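Local atomic coordinates of periplasmic sugar-binding protein (Chloroflexus aurantiacus, PDB entry 4RXU), a protein that binds D-glucose in a cleft between two lobes and probably serves as the sugar-capturing component of an ABC-type carbohydrate transporter. Residues K192-L200 with A212-T220; D278-I288 with Y358-P367. One frame throughout, in Å; residues are numbered along the deposited sequence.

Contact 1: residues K192-L200 with A212-T220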
ATOM      1  N   LYS A 192       1.997  21.774   6.235  1.00 10.48           N
ATOM      2  CA  LYS A 192       2.566  22.114   7.543  1.00  9.45           C
ATOM      3  C   LYS A 192       3.743  21.276   8.007  1.00 11.04           C
ATOM      4  O   LYS A 192       4.353  21.628   9.019  1.00 14.86           O
ATOM      5  CB  LYS A 192       1.503  22.025   8.636  1.00 10.58           C
ATOM      6  CG  LYS A 192       0.292  22.878   8.332  1.00 10.44           C
ATOM      7  CD  LYS A 192       0.664  24.344   8.331  1.00 12.78           C
ATOM      8  CE  LYS A 192      -0.552  25.198   8.018  1.00 15.96           C
ATOM      9  NZ  LYS A 192      -0.208  26.612   8.285  1.00 17.60           N
ATOM     10  N   ASN A 193       4.076  20.197   7.294  1.00 10.66           N
ATOM     11  CA  ASN A 193       5.142  19.305   7.755  1.00  9.78           C
ATOM     12  C   ASN A 193       6.167  18.845   6.719  1.00 11.37           C
ATOM     13  O   ASN A 193       6.757  17.784   6.853  1.00 13.97           O
ATOM     14  CB  ASN A 193       4.549  18.089   8.437  1.00 10.02           C
ATOM     15  CG  ASN A 193       3.853  17.171   7.471  1.00 13.65           C
ATOM     16  OD1 ASN A 193       3.346  17.610   6.444  1.00 10.19           O
ATOM     17  ND2 ASN A 193       3.808  15.885   7.812  1.00 10.72           N
ATOM     18  N   SER A 194       6.387  19.637   5.682  1.00  9.49           N
ATOM     19  CA  SER A 194       7.404  19.264   4.708  1.00 10.32           C
ATOM     20  C   SER A 194       7.868  20.462   3.916  1.00 10.27           C
ATOM     21  O   SER A 194       7.215  20.901   2.968  1.00 10.98           O
ATOM     22  CB  SER A 194       6.912  18.171   3.728  1.00  9.64           C
ATOM     23  OG  SER A 194       7.860  17.954   2.697  1.00  9.38           O
ATOM     24  N   SER A 195       9.033  20.974   4.275  1.00 10.56           N
ATOM     25  CA  SER A 195       9.629  22.064   3.531  1.00 10.22           C
ATOM     26  C   SER A 195       9.945  21.681   2.088  1.00 10.00           C
ATOM     27  O   SER A 195       9.878  22.508   1.171  1.00 10.94           O
ATOM     28  CB  SER A 195      10.910  22.561   4.226  1.00 12.64           C
ATOM     29  OG  SER A 195      11.922  21.568   4.287  1.00 18.13           O
ATOM     30  N   GLU A 196      10.262  20.411   1.876  1.00 10.19           N
ATOM     31  CA  GLU A 196      10.572  19.970   0.525  1.00 12.15           C
ATOM     32  C   GLU A 196       9.315  20.028  -0.336  1.00 10.57           C
ATOM     33  O   GLU A 196       9.386  20.447  -1.501  1.00  9.79           O
ATOM     34  CB  GLU A 196      11.156  18.557   0.517  1.00 12.22           C
ATOM     35  CG  GLU A 196      12.512  18.407   1.221  1.00 14.79           C
ATOM     36  CD  GLU A 196      13.726  18.858   0.411  1.00 18.84           C
ATOM     37  OE1 GLU A 196      13.572  19.216  -0.757  1.00 18.02           O
ATOM     38  OE2 GLU A 196      14.857  18.798   0.930  1.00 35.67           O
ATOM     39  N   ALA A 197       8.182  19.593   0.223  1.00  8.30           N
ATOM     40  CA  ALA A 197       6.918  19.648  -0.508  1.00  7.47           C
ATOM     41  C   ALA A 197       6.523  21.090  -0.792  1.00  6.33           C
ATOM     42  O   ALA A 197       6.079  21.402  -1.894  1.00  9.19           O
ATOM     43  CB  ALA A 197       5.825  18.942   0.247  1.00  9.25           C
ATOM     44  N   VAL A 198       6.720  21.975   0.184  1.00  7.88           N
ATOM     45  CA  VAL A 198       6.393  23.404  -0.013  1.00  9.80           C
ATOM     46  C   VAL A 198       7.204  23.974  -1.178  1.00 10.28           C
ATOM     47  O   VAL A 198       6.700  24.727  -2.014  1.00  9.95           O
ATOM     48  CB  VAL A 198       6.596  24.233   1.282  1.00  9.24           C
ATOM     49  CG1 VAL A 198       6.502  25.733   1.034  1.00 11.23           C
ATOM     50  CG2 VAL A 198       5.575  23.825   2.330  1.00  9.54           C
ATOM     51  N   ALA A 199       8.487  23.630  -1.238  1.00 10.43           N
ATOM     52  CA  ALA A 199       9.331  24.142  -2.305  1.00  8.91           C
ATOM     53  C   ALA A 199       8.928  23.604  -3.669  1.00  9.45           C
ATOM     54  O   ALA A 199       9.208  24.249  -4.687  1.00 10.49           O
ATOM     55  CB  ALA A 199      10.795  23.853  -2.033  1.00 12.42           C
ATOM     56  N   LEU A 200       8.257  22.444  -3.663  1.00 10.39           N
ATOM     57  CA  LEU A 200       7.750  21.788  -4.849  1.00 11.83           C
ATOM     58  C   LEU A 200       6.289  22.033  -5.173  1.00  8.03           C
ATOM     59  O   LEU A 200       5.771  21.460  -6.152  1.00  9.32           O
ATOM     60  CB  LEU A 200       8.025  20.250  -4.820  1.00 10.67           C
ATOM     61  CG  LEU A 200       9.532  19.921  -5.046  1.00  8.87           C
ATOM     62  CD1 LEU A 200       9.869  18.507  -4.572  1.00 11.04           C
ATOM     63  CD2 LEU A 200       9.943  20.105  -6.494  1.00 13.00           C
ATOM     64  N   ALA A 212      11.198  11.629  -3.673  1.00  8.37           N
ATOM     65  CA  ALA A 212      11.974  10.968  -2.636  1.00  8.43           C
ATOM     66  C   ALA A 212      12.403  11.940  -1.540  1.00  8.54           C
ATOM     67  O   ALA A 212      12.554  11.551  -0.416  1.00 10.01           O
ATOM     68  CB  ALA A 212      13.174  10.267  -3.235  1.00  9.59           C
ATOM     69  N   LYS A 213      12.637  13.203  -1.888  1.00  8.62           N
ATOM     70  CA  LYS A 213      12.971  14.241  -0.877  1.00 10.04           C
ATOM     71  C   LYS A 213      11.780  14.522   0.036  1.00 11.28           C
ATOM     72  O   LYS A 213      11.936  14.703   1.232  1.00 10.76           O
ATOM     73  CB  LYS A 213      13.431  15.558  -1.515  1.00 11.25           C
ATOM     74  CG  LYS A 213      14.721  15.427  -2.305  1.00 12.54           C
ATOM     75  CD  LYS A 213      15.317  16.766  -2.647  1.00 21.94           C
ATOM     76  CE  LYS A 213      14.614  17.392  -3.811  1.00 29.02           C
ATOM     77  NZ  LYS A 213      15.211  18.736  -4.045  1.00 36.36           N
ATOM     78  N   ILE A 214      10.585  14.551  -0.548  1.00  9.17           N
ATOM     79  CA  ILE A 214       9.388  14.748   0.253  1.00  9.18           C
ATOM     80  C   ILE A 214       9.169  13.540   1.142  1.00  8.82           C
ATOM     81  O   ILE A 214       8.979  13.680   2.360  1.00  9.23           O
ATOM     82  CB  ILE A 214       8.125  15.020  -0.605  1.00  9.09           C
ATOM     83  CG1 ILE A 214       8.312  16.292  -1.445  1.00 10.62           C
ATOM     84  CG2 ILE A 214       6.900  15.154   0.292  1.00  8.96           C
ATOM     85  CD1 ILE A 214       7.225  16.438  -2.494  1.00  9.74           C
ATOM     86  N   ILE A 215       9.213  12.357   0.534  1.00  9.94           N
ATOM     87  CA  ILE A 215       8.977  11.131   1.287  1.00  9.63           C
ATOM     88  C   ILE A 215       9.976  11.029   2.430  1.00 10.50           C
ATOM     89  O   ILE A 215       9.624  10.639   3.520  1.00 10.85           O
ATOM     90  CB  ILE A 215       8.973   9.881   0.367  1.00 10.37           C
ATOM     91  CG1 ILE A 215       7.754   9.962  -0.547  1.00 11.12           C
ATOM     92  CG2 ILE A 215       9.076   8.564   1.162  1.00 10.33           C
ATOM     93  CD1 ILE A 215       7.796   8.995  -1.702  1.00 12.63           C
ATOM     94  N   GLY A 216      11.217  11.429   2.199  1.00 10.32           N
ATOM     95  CA  GLY A 216      12.217  11.369   3.286  1.00 10.27           C
ATOM     96  C   GLY A 216      11.820  12.163   4.512  1.00  9.76           C
ATOM     97  O   GLY A 216      12.114  11.796   5.637  1.00 12.64           O
ATOM     98  N   GLN A 217      11.183  13.306   4.274  1.00  7.58           N
ATOM     99  CA  GLN A 217      10.743  14.175   5.372  1.00  8.35           C
ATOM    100  C   GLN A 217       9.482  13.682   6.076  1.00  8.65           C
ATOM    101  O   GLN A 217       9.263  14.012   7.251  1.00 10.76           O
ATOM    102  CB  GLN A 217      10.469  15.577   4.859  1.00 11.48           C
ATOM    103  CG  GLN A 217      11.718  16.333   4.515  1.00 11.71           C
ATOM    104  CD  GLN A 217      11.413  17.800   4.325  1.00 13.38           C
ATOM    105  OE1 GLN A 217      10.409  18.156   3.720  1.00 11.43           O
ATOM    106  NE2 GLN A 217      12.288  18.652   4.812  1.00 17.74           N
ATOM    107  N   VAL A 218       8.658  12.923   5.361  1.00  9.57           N
ATOM    108  CA  VAL A 218       7.329  12.531   5.876  1.00 10.66           C
ATOM    109  C   VAL A 218       7.126  11.017   5.963  1.00  8.52           C
ATOM    110  O   VAL A 218       6.019  10.557   6.155  1.00  8.79           O
ATOM    111  CB  VAL A 218       6.157  13.211   5.113  1.00 10.01           C
ATOM    112  CG1 VAL A 218       6.344  14.725   5.077  1.00 11.75           C
ATOM    113  CG2 VAL A 218       5.965  12.650   3.703  1.00  9.48           C
ATOM    114  N   THR A 219       8.201  10.243   5.886  1.00  7.65           N
ATOM    115  CA  THR A 219       8.054   8.794   5.834  1.00  8.95           C
ATOM    116  C   THR A 219       7.681   8.214   7.181  1.00  8.65           C
ATOM    117  O   THR A 219       8.241   8.581   8.212  1.00 10.53           O
ATOM    118  CB  THR A 219       9.279   8.057   5.232  1.00  8.53           C
ATOM    119  OG1 THR A 219       8.956   6.671   5.096  1.00  8.37           O
ATOM    120  CG2 THR A 219      10.540   8.192   6.097  1.00  7.97           C
ATOM    121  N   THR A 220       6.733   7.290   7.122  1.00  8.73           N
ATOM    122  CA  THR A 220       6.354   6.462   8.248  1.00  7.66           C
ATOM    123  C   THR A 220       7.143   5.165   8.274  1.00  9.01           C
ATOM    124  O   THR A 220       7.077   4.427   9.254  1.00 10.04           O
ATOM    125  CB  THR A 220       4.892   6.068   8.155  1.00  8.50           C
ATOM    126  OG1 THR A 220       4.702   5.248   6.984  1.00  8.78           O
ATOM    127  CG2 THR A 220       4.012   7.267   8.085  1.00  8.91           C
TER
HETATM  128  O   HOH W   1       7.749  16.000   8.658  1.00 13.93           O
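The N-terminus of the short helix 195-199, capped by S194, meets the C-terminal part of helix 208-218 through the amide of Q217. As N-cap, S194 uses OG to accept from A197 N (3.0 Å) and donates from the same OG to Q217 OE1 at 2.8 Å, in the carbonyl plane. E196 N gives OE1 a second bond (2.9 Å), from a donor tilted 31° off that plane. The other half of the amide is fixed by Q217 NE2, which reaches S195 OG at 3.0 Å, nearly straight and in the amide plane. Glutamine suits the place because one flat group both accepts at a helix N-terminus, rich in N-H groups, and donates to a serine hydroxyl, so its rotation is set from both ends. One turn back along helix 208-218, K213 lays its aliphatic chain against the carboxylate of E196, which a bend at chi2 (-79°) brings there; the salt bridge from OE1 to NZ is long, at 3.7 Å. On the buried side, I214 sends CG2 against A197 CB and CD1 against L200 CD1, both at 3.9 Å, while V218 CG1 packs on S194 CB. Water 1 joins N193 O to Q217 O. Outside, F173 of helix 167-185 also meets I214. The two helices, 148° apart, pack in the roughly antiparallel manner of an alpha-alpha pair, here beside the edge strand 189-191 of a lobe built on a parallel sheet.

Contact 2: residues D278-I288 with Y358-P367. With BGC (beta-D-glucopyranose), chain C; CIT (citric acid), chain B.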
ATOM      1  N   ASP A 278      -6.210  -0.403   3.315  1.00  7.24           N
ATOM      2  CA  ASP A 278      -6.064  -1.848   3.607  1.00  7.39           C
ATOM      3  C   ASP A 278      -7.279  -2.404   4.365  1.00  7.72           C
ATOM      4  O   ASP A 278      -7.433  -3.618   4.474  1.00  8.38           O
ATOM      5  CB  ASP A 278      -4.810  -2.186   4.422  1.00  8.31           C
ATOM      6  CG  ASP A 278      -3.494  -1.919   3.676  1.00  8.32           C
ATOM      7  OD1 ASP A 278      -3.478  -1.717   2.441  1.00  6.86           O
ATOM      8  OD2 ASP A 278      -2.453  -1.968   4.367  1.00  9.17           O
ATOM      9  N   ALA A 279      -8.130  -1.522   4.904  1.00  6.89           N
ATOM     10  CA  ALA A 279      -9.304  -1.969   5.670  1.00  7.87           C
ATOM     11  C   ALA A 279      -8.909  -2.950   6.777  1.00  8.62           C
ATOM     12  O   ALA A 279      -9.582  -3.951   7.023  1.00  9.63           O
ATOM     13  CB  ALA A 279     -10.386  -2.549   4.764  1.00  8.60           C
ATOM     14  N   GLU A 280      -7.831  -2.628   7.480  1.00  8.20           N
ATOM     15  CA  GLU A 280      -7.469  -3.382   8.673  1.00  8.48           C
ATOM     16  C   GLU A 280      -8.622  -3.272   9.681  1.00  8.08           C
ATOM     17  O   GLU A 280      -9.246  -2.229   9.812  1.00  8.44           O
ATOM     18  CB  GLU A 280      -6.154  -2.863   9.267  1.00  8.96           C
ATOM     19  CG  GLU A 280      -4.933  -3.112   8.347  1.00  9.22           C
ATOM     20  CD  GLU A 280      -4.504  -4.576   8.210  1.00 11.32           C
ATOM     21  OE1 GLU A 280      -4.883  -5.414   9.065  1.00 12.11           O
ATOM     22  OE2 GLU A 280      -3.769  -4.893   7.245  1.00  8.76           O
ATOM     23  N   LYS A 281      -8.877  -4.352  10.413  1.00  7.57           N
ATOM     24  CA  LYS A 281     -10.020  -4.404  11.323  1.00  8.91           C
ATOM     25  C   LYS A 281     -10.018  -3.244  12.308  1.00  8.02           C
ATOM     26  O   LYS A 281     -11.053  -2.625  12.540  1.00  9.71           O
ATOM     27  CB  LYS A 281     -10.099  -5.760  12.023  1.00 10.01           C
ATOM     28  CG  LYS A 281     -10.446  -6.876  11.048  1.00  9.82           C
ATOM     29  CD  LYS A 281     -10.534  -8.235  11.715  1.00 13.99           C
ATOM     30  CE  LYS A 281     -10.809  -9.355  10.744  1.00 11.68           C
ATOM     31  NZ  LYS A 281     -10.884 -10.657  11.464  1.00 16.24           N
ATOM     32  N   ALA A 282      -8.849  -2.954  12.880  1.00  8.65           N
ATOM     33  CA  ALA A 282      -8.765  -1.902  13.889  1.00  7.86           C
ATOM     34  C   ALA A 282      -9.097  -0.564  13.273  1.00  8.56           C
ATOM     35  O   ALA A 282      -9.629   0.312  13.954  1.00  8.28           O
ATOM     36  CB  ALA A 282      -7.387  -1.869  14.553  1.00  9.87           C
ATOM     37  N   SER A 283      -8.771  -0.382  11.995  1.00  8.48           N
ATOM     38  CA  SER A 283      -9.152   0.873  11.332  1.00  9.37           C
ATOM     39  C   SER A 283     -10.614   0.914  10.939  1.00  7.60           C
ATOM     40  O   SER A 283     -11.216   1.989  10.919  1.00  9.31           O
ATOM     41  CB  SER A 283      -8.287   1.183  10.096  1.00  8.32           C
ATOM     42  OG  SER A 283      -7.042   1.705  10.491  1.00  9.34           O
ATOM     43  N   VAL A 284     -11.182  -0.232  10.578  1.00  8.24           N
ATOM     44  CA  VAL A 284     -12.630  -0.278  10.342  1.00 10.59           C
ATOM     45  C   VAL A 284     -13.340   0.183  11.618  1.00 11.04           C
ATOM     46  O   VAL A 284     -14.280   0.988  11.568  1.00  9.04           O
ATOM     47  CB  VAL A 284     -13.103  -1.678   9.920  1.00 11.35           C
ATOM     48  CG1 VAL A 284     -14.630  -1.730   9.775  1.00 11.67           C
ATOM     49  CG2 VAL A 284     -12.463  -2.048   8.592  1.00 10.05           C
ATOM     50  N   GLN A 285     -12.853  -0.286  12.769  1.00  9.00           N
ATOM     51  CA  GLN A 285     -13.467   0.130  14.027  1.00  8.88           C
ATOM     52  C   GLN A 285     -13.264   1.623  14.264  1.00 10.38           C
ATOM     53  O   GLN A 285     -14.177   2.309  14.686  1.00 10.16           O
ATOM     54  CB  GLN A 285     -12.936  -0.681  15.190  1.00  9.46           C
ATOM     55  CG  GLN A 285     -13.811  -0.565  16.441  1.00  9.49           C
ATOM     56  CD  GLN A 285     -15.252  -1.016  16.227  1.00  8.56           C
ATOM     57  OE1 GLN A 285     -15.492  -2.168  15.895  1.00 10.12           O
ATOM     58  NE2 GLN A 285     -16.215  -0.081  16.361  1.00 11.53           N
ATOM     59  N   TYR A 286     -12.056   2.138  14.037  1.00  8.95           N
ATOM     60  CA  TYR A 286     -11.870   3.605  14.109  1.00  8.95           C
ATOM     61  C   TYR A 286     -12.840   4.351  13.211  1.00  9.87           C
ATOM     62  O   TYR A 286     -13.339   5.399  13.598  1.00  9.78           O
ATOM     63  CB  TYR A 286     -10.459   4.041  13.744  1.00  9.85           C
ATOM     64  CG  TYR A 286      -9.458   4.130  14.890  1.00  8.41           C
ATOM     65  CD1 TYR A 286      -9.473   3.234  15.961  1.00  9.36           C
ATOM     66  CD2 TYR A 286      -8.431   5.083  14.861  1.00  9.52           C
ATOM     67  CE1 TYR A 286      -8.538   3.328  16.986  1.00  8.88           C
ATOM     68  CE2 TYR A 286      -7.485   5.176  15.872  1.00  8.96           C
ATOM     69  CZ  TYR A 286      -7.549   4.314  16.939  1.00  9.85           C
ATOM     70  OH  TYR A 286      -6.615   4.417  17.923  1.00 13.04           O
ATOM     71  N   ILE A 287     -13.069   3.848  12.003  1.00  8.75           N
ATOM     72  CA  ILE A 287     -13.996   4.514  11.077  1.00 10.12           C
ATOM     73  C   ILE A 287     -15.403   4.513  11.659  1.00  9.97           C
ATOM     74  O   ILE A 287     -16.064   5.559  11.717  1.00  9.97           O
ATOM     75  CB  ILE A 287     -13.974   3.882   9.682  1.00  9.50           C
ATOM     76  CG1 ILE A 287     -12.632   4.200   9.013  1.00 10.01           C
ATOM     77  CG2 ILE A 287     -15.123   4.406   8.831  1.00  9.27           C
ATOM     78  CD1 ILE A 287     -12.347   3.391   7.772  1.00 12.97           C
ATOM     79  N   ILE A 288     -15.831   3.369  12.164  1.00  9.00           N
ATOM     80  CA  ILE A 288     -17.151   3.276  12.818  1.00  8.46           C
ATOM     81  C   ILE A 288     -17.262   4.304  13.946  1.00  8.34           C
ATOM     82  O   ILE A 288     -18.278   5.018  14.058  1.00 11.66           O
ATOM     83  CB  ILE A 288     -17.401   1.855  13.364  1.00  8.30           C
ATOM     84  CG1 ILE A 288     -17.553   0.865  12.210  1.00  8.86           C
ATOM     85  CG2 ILE A 288     -18.632   1.866  14.263  1.00  9.54           C
ATOM     86  CD1 ILE A 288     -17.499  -0.579  12.607  1.00 13.23           C
ATOM     87  N   TYR A 358     -15.433  -9.373   5.449  1.00  9.59           N
ATOM     88  CA  TYR A 358     -15.439  -9.575   6.890  1.00 10.01           C
ATOM     89  C   TYR A 358     -16.821  -9.926   7.392  1.00  7.74           C
ATOM     90  O   TYR A 358     -17.805  -9.492   6.831  1.00 10.89           O
ATOM     91  CB  TYR A 358     -15.012  -8.319   7.648  1.00  9.22           C
ATOM     92  CG  TYR A 358     -13.586  -7.851   7.438  1.00 11.90           C
ATOM     93  CD1 TYR A 358     -12.530  -8.741   7.446  1.00 10.60           C
ATOM     94  CD2 TYR A 358     -13.301  -6.517   7.279  1.00  8.23           C
ATOM     95  CE1 TYR A 358     -11.225  -8.312   7.306  1.00 11.03           C
ATOM     96  CE2 TYR A 358     -11.979  -6.081   7.124  1.00  8.74           C
ATOM     97  CZ  TYR A 358     -10.950  -6.990   7.152  1.00  9.54           C
ATOM     98  OH  TYR A 358      -9.632  -6.585   6.997  1.00 10.72           O
ATOM     99  N   SER A 359     -16.872 -10.681   8.479  1.00  9.10           N
ATOM    100  CA  SER A 359     -18.122 -10.873   9.204  1.00 10.89           C
ATOM    101  C   SER A 359     -18.466  -9.621  10.005  1.00 12.78           C
ATOM    102  O   SER A 359     -17.594  -8.980  10.608  1.00 10.36           O
ATOM    103  CB  SER A 359     -18.024 -12.086  10.118  1.00 12.39           C
ATOM    104  OG  SER A 359     -19.142 -12.154  11.003  1.00 14.37           O
ATOM    105  N   ALA A 360     -19.753  -9.270  10.020  1.00 12.27           N
ATOM    106  CA  ALA A 360     -20.212  -8.142  10.833  1.00 12.97           C
ATOM    107  C   ALA A 360     -19.835  -8.302  12.311  1.00 12.17           C
ATOM    108  O   ALA A 360     -19.624  -7.309  13.017  1.00 13.89           O
ATOM    109  CB  ALA A 360     -21.717  -7.990  10.712  1.00 16.66           C
ATOM    110  N   SER A 361     -19.767  -9.552  12.773  1.00 11.50           N
ATOM    111  CA  SER A 361     -19.463  -9.821  14.174  1.00 15.80           C
ATOM    112  C   SER A 361     -18.034  -9.425  14.570  1.00 12.30           C
ATOM    113  O   SER A 361     -17.700  -9.408  15.763  1.00 14.62           O
ATOM    114  CB  SER A 361     -19.678 -11.291  14.497  1.00 22.32           C
ATOM    115  OG  SER A 361     -18.787 -12.077  13.738  1.00 21.92           O
ATOM    116  N   ASP A 362     -17.196  -9.092  13.584  1.00 10.87           N
ATOM    117  CA  ASP A 362     -15.843  -8.609  13.870  1.00 12.77           C
ATOM    118  C   ASP A 362     -15.831  -7.228  14.509  1.00 11.53           C
ATOM    119  O   ASP A 362     -14.795  -6.801  15.019  1.00 15.01           O
ATOM    120  CB  ASP A 362     -15.028  -8.453  12.590  1.00 14.18           C
ATOM    121  CG  ASP A 362     -14.741  -9.762  11.875  1.00 14.73           C
ATOM    122  OD1 ASP A 362     -15.082 -10.866  12.376  1.00 15.31           O
ATOM    123  OD2 ASP A 362     -14.167  -9.663  10.755  1.00 14.04           O
ATOM    124  N   PHE A 363     -16.943  -6.509  14.383  1.00 10.46           N
ATOM    125  CA  PHE A 363     -17.015  -5.102  14.758  1.00 11.97           C
ATOM    126  C   PHE A 363     -18.113  -4.798  15.729  1.00 12.90           C
ATOM    127  O   PHE A 363     -19.107  -5.521  15.811  1.00 18.07           O
ATOM    128  CB  PHE A 363     -17.209  -4.248  13.506  1.00 12.58           C
ATOM    129  CG  PHE A 363     -16.166  -4.534  12.450  1.00 11.95           C
ATOM    130  CD1 PHE A 363     -14.850  -4.207  12.688  1.00 13.86           C
ATOM    131  CD2 PHE A 363     -16.468  -5.241  11.305  1.00 13.68           C
ATOM    132  CE1 PHE A 363     -13.861  -4.516  11.767  1.00 11.96           C
ATOM    133  CE2 PHE A 363     -15.489  -5.562  10.384  1.00 11.97           C
ATOM    134  CZ  PHE A 363     -14.181  -5.203  10.609  1.00 13.22           C
ATOM    135  N   THR A 364     -17.928  -3.697  16.435  1.00 11.42           N
ATOM    136  CA  THR A 364     -18.969  -3.175  17.301  1.00 10.63           C
ATOM    137  C   THR A 364     -19.635  -1.990  16.608  1.00 11.84           C
ATOM    138  O   THR A 364     -18.990  -1.081  16.022  1.00 13.24           O
ATOM    139  CB  THR A 364     -18.450  -2.809  18.702  1.00 19.29           C
ATOM    140  OG1 THR A 364     -17.498  -1.762  18.604  1.00 23.81           O
ATOM    141  CG2 THR A 364     -17.771  -4.016  19.333  1.00 16.24           C
ATOM    142  N   ASN A 365     -20.957  -2.014  16.639  1.00 11.58           N
ATOM    143  CA  ASN A 365     -21.752  -0.885  16.184  1.00 11.96           C
ATOM    144  C   ASN A 365     -21.601  -0.489  14.716  1.00 13.41           C
ATOM    145  O   ASN A 365     -21.653   0.669  14.332  1.00 10.93           O
ATOM    146  CB  ASN A 365     -21.569   0.333  17.062  1.00 12.63           C
ATOM    147  CG  ASN A 365     -22.670   1.316  16.848  1.00 15.35           C
ATOM    148  OD1 ASN A 365     -23.834   0.927  16.676  1.00 13.72           O
ATOM    149  ND2 ASN A 365     -22.329   2.575  16.806  1.00 15.96           N
ATOM    150  N   LEU A 366     -21.485  -1.504  13.893  1.00 13.88           N
ATOM    151  CA  LEU A 366     -21.405  -1.321  12.469  1.00 12.98           C
ATOM    152  C   LEU A 366     -22.732  -0.733  11.974  1.00 14.91           C
ATOM    153  O   LEU A 366     -23.789  -1.312  12.213  1.00 18.39           O
ATOM    154  CB  LEU A 366     -21.162  -2.682  11.865  1.00 20.70           C
ATOM    155  CG  LEU A 366     -21.055  -2.789  10.368  1.00 31.92           C
ATOM    156  CD1 LEU A 366     -19.860  -2.008   9.876  1.00 34.24           C
ATOM    157  CD2 LEU A 366     -20.901  -4.266  10.095  1.00 39.92           C
ATOM    158  N   PRO A 367     -22.696   0.424  11.294  1.00 14.26           N
ATOM    159  CA  PRO A 367     -23.928   1.049  10.835  1.00 14.28           C
ATOM    160  C   PRO A 367     -24.619   0.225   9.752  1.00 23.07           C
ATOM    161  O   PRO A 367     -25.843   0.280   9.701  1.00 29.71           O
ATOM    162  CB  PRO A 367     -23.470   2.406  10.299  1.00 19.35           C
ATOM    163  CG  PRO A 367     -22.048   2.190   9.897  1.00 20.36           C
ATOM    164  CD  PRO A 367     -21.500   1.171  10.876  1.00 13.26           C
ATOM    165  OXT PRO A 367     -23.990  -0.499   8.979  1.00 27.13           O
TER
HETATM  166  C2  BGC C 402       0.879  -2.272   0.345  1.00 11.07           C
HETATM  167  C3  BGC C 402      -0.068  -1.660   1.357  1.00 13.47           C
HETATM  168  C4  BGC C 402       0.533  -1.791   2.749  1.00 13.58           C
HETATM  169  C5  BGC C 402       1.961  -1.244   2.789  1.00 13.95           C
HETATM  170  C6  BGC C 402       2.668  -1.496   4.102  1.00 14.91           C
HETATM  171  C1  BGC C 402       2.162  -1.473   0.496  1.00 14.99           C
HETATM  172  O1  BGC C 402       3.085  -1.736  -0.519  1.00 14.97           O
HETATM  173  O2  BGC C 402       0.318  -2.146  -0.967  1.00 11.61           O
HETATM  174  O3  BGC C 402      -1.313  -2.345   1.268  1.00 11.14           O
HETATM  175  O4  BGC C 402      -0.239  -0.980   3.656  1.00 11.98           O
HETATM  176  O5  BGC C 402       2.740  -1.817   1.756  1.00 12.53           O
HETATM  177  O6  BGC C 402       2.570  -2.864   4.506  1.00 11.95           O
HETATM  178  C1  CIT B 401     -13.425 -12.453   8.982  1.00 21.94           C
HETATM  179  O1  CIT B 401     -14.649 -12.337   8.847  1.00 19.96           O
HETATM  180  O2  CIT B 401     -12.848 -11.648   9.715  1.00 25.27           O
HETATM  181  C2  CIT B 401     -12.626 -13.549   8.276  1.00 22.67           C
HETATM  182  C3  CIT B 401     -11.175 -13.226   8.487  1.00 22.50           C
HETATM  183  O7  CIT B 401     -10.681 -13.460   9.787  1.00 24.55           O
HETATM  184  C4  CIT B 401     -10.407 -12.125   7.780  1.00 21.42           C
HETATM  185  C5  CIT B 401      -8.915 -11.976   8.050  1.00 30.28           C
HETATM  186  O3  CIT B 401      -8.313 -12.818   8.777  1.00 29.41           O
HETATM  187  O4  CIT B 401      -8.328 -10.981   7.523  1.00 23.31           O
HETATM  188  C6  CIT B 401     -10.547 -14.519   7.905  1.00 32.54           C
HETATM  189  O5  CIT B 401     -10.056 -15.413   8.665  1.00 27.52           O
HETATM  190  O6  CIT B 401     -10.518 -14.691   6.659  1.00 23.22           O
HETATM  191  O   HOH W   2     -13.748  -4.296  16.179  1.00 18.88           O
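Q285 OE1 accepts from T364 N at 2.9 Å and from water 2, which also donates to D362 O. NE2 of the same amide donates to T364 O (3.0 Å, 170°) and is also hydrogen-bonded to D289, so one helical side chain pairs with both backbone polar groups of a residue in the irregular C-terminal tail. Its CG lies opposite the backbone N (chi1 -164°) and the chain then folds at chi2, swinging the amide toward T364. With an alanine here, T364 N and O would probably lose these partners, leaving the tail less firmly tied to the helix. Next to it, F363 lies with V284 CG1 over one face, 3.6 Å from the ring centroid, and D362 CB over the opposite face. I288 extends this apolar strip, its CD1 meeting F363 CB and L366 CD1. Y358 OH donates to A279 O at 2.6 Å, and K281 CG rides over the tyrosine face; K281 NZ forms a salt bridge with D362 OD2 (3.5 Å) and hydrogen bonds to citric acid, probably from the crystallisation liquor. D278 OD1 and OD2 accept from glucose O3 and O4. V284 and L366 also pack on helix 348-354, Y358 touches helix 44-59, and backbone bonds join D278 to V296 of strand 295-298.

Overall arrangement
Both contacts are partly buried, their centres 32 Å apart, and they share no helix or strand. Each has a buried apolar side, I214 and A197 in contact 1 and F363, V284 and I288 in contact 2, and an exposed rim with K213 in the first and K281 and T364 in the second. Contact 1 joins two neighbouring helices of one lobe, its polar centre a capped helix end read by a glutamine. Contact 2 ties segments 70 residues apart at their closest ends; a glutamine again supplies the amide, but to the backbone of an irregular tail, and aromatic rings join the aliphatic packing. Segment 278-288 also carries D278, a glucose ligand, at its start.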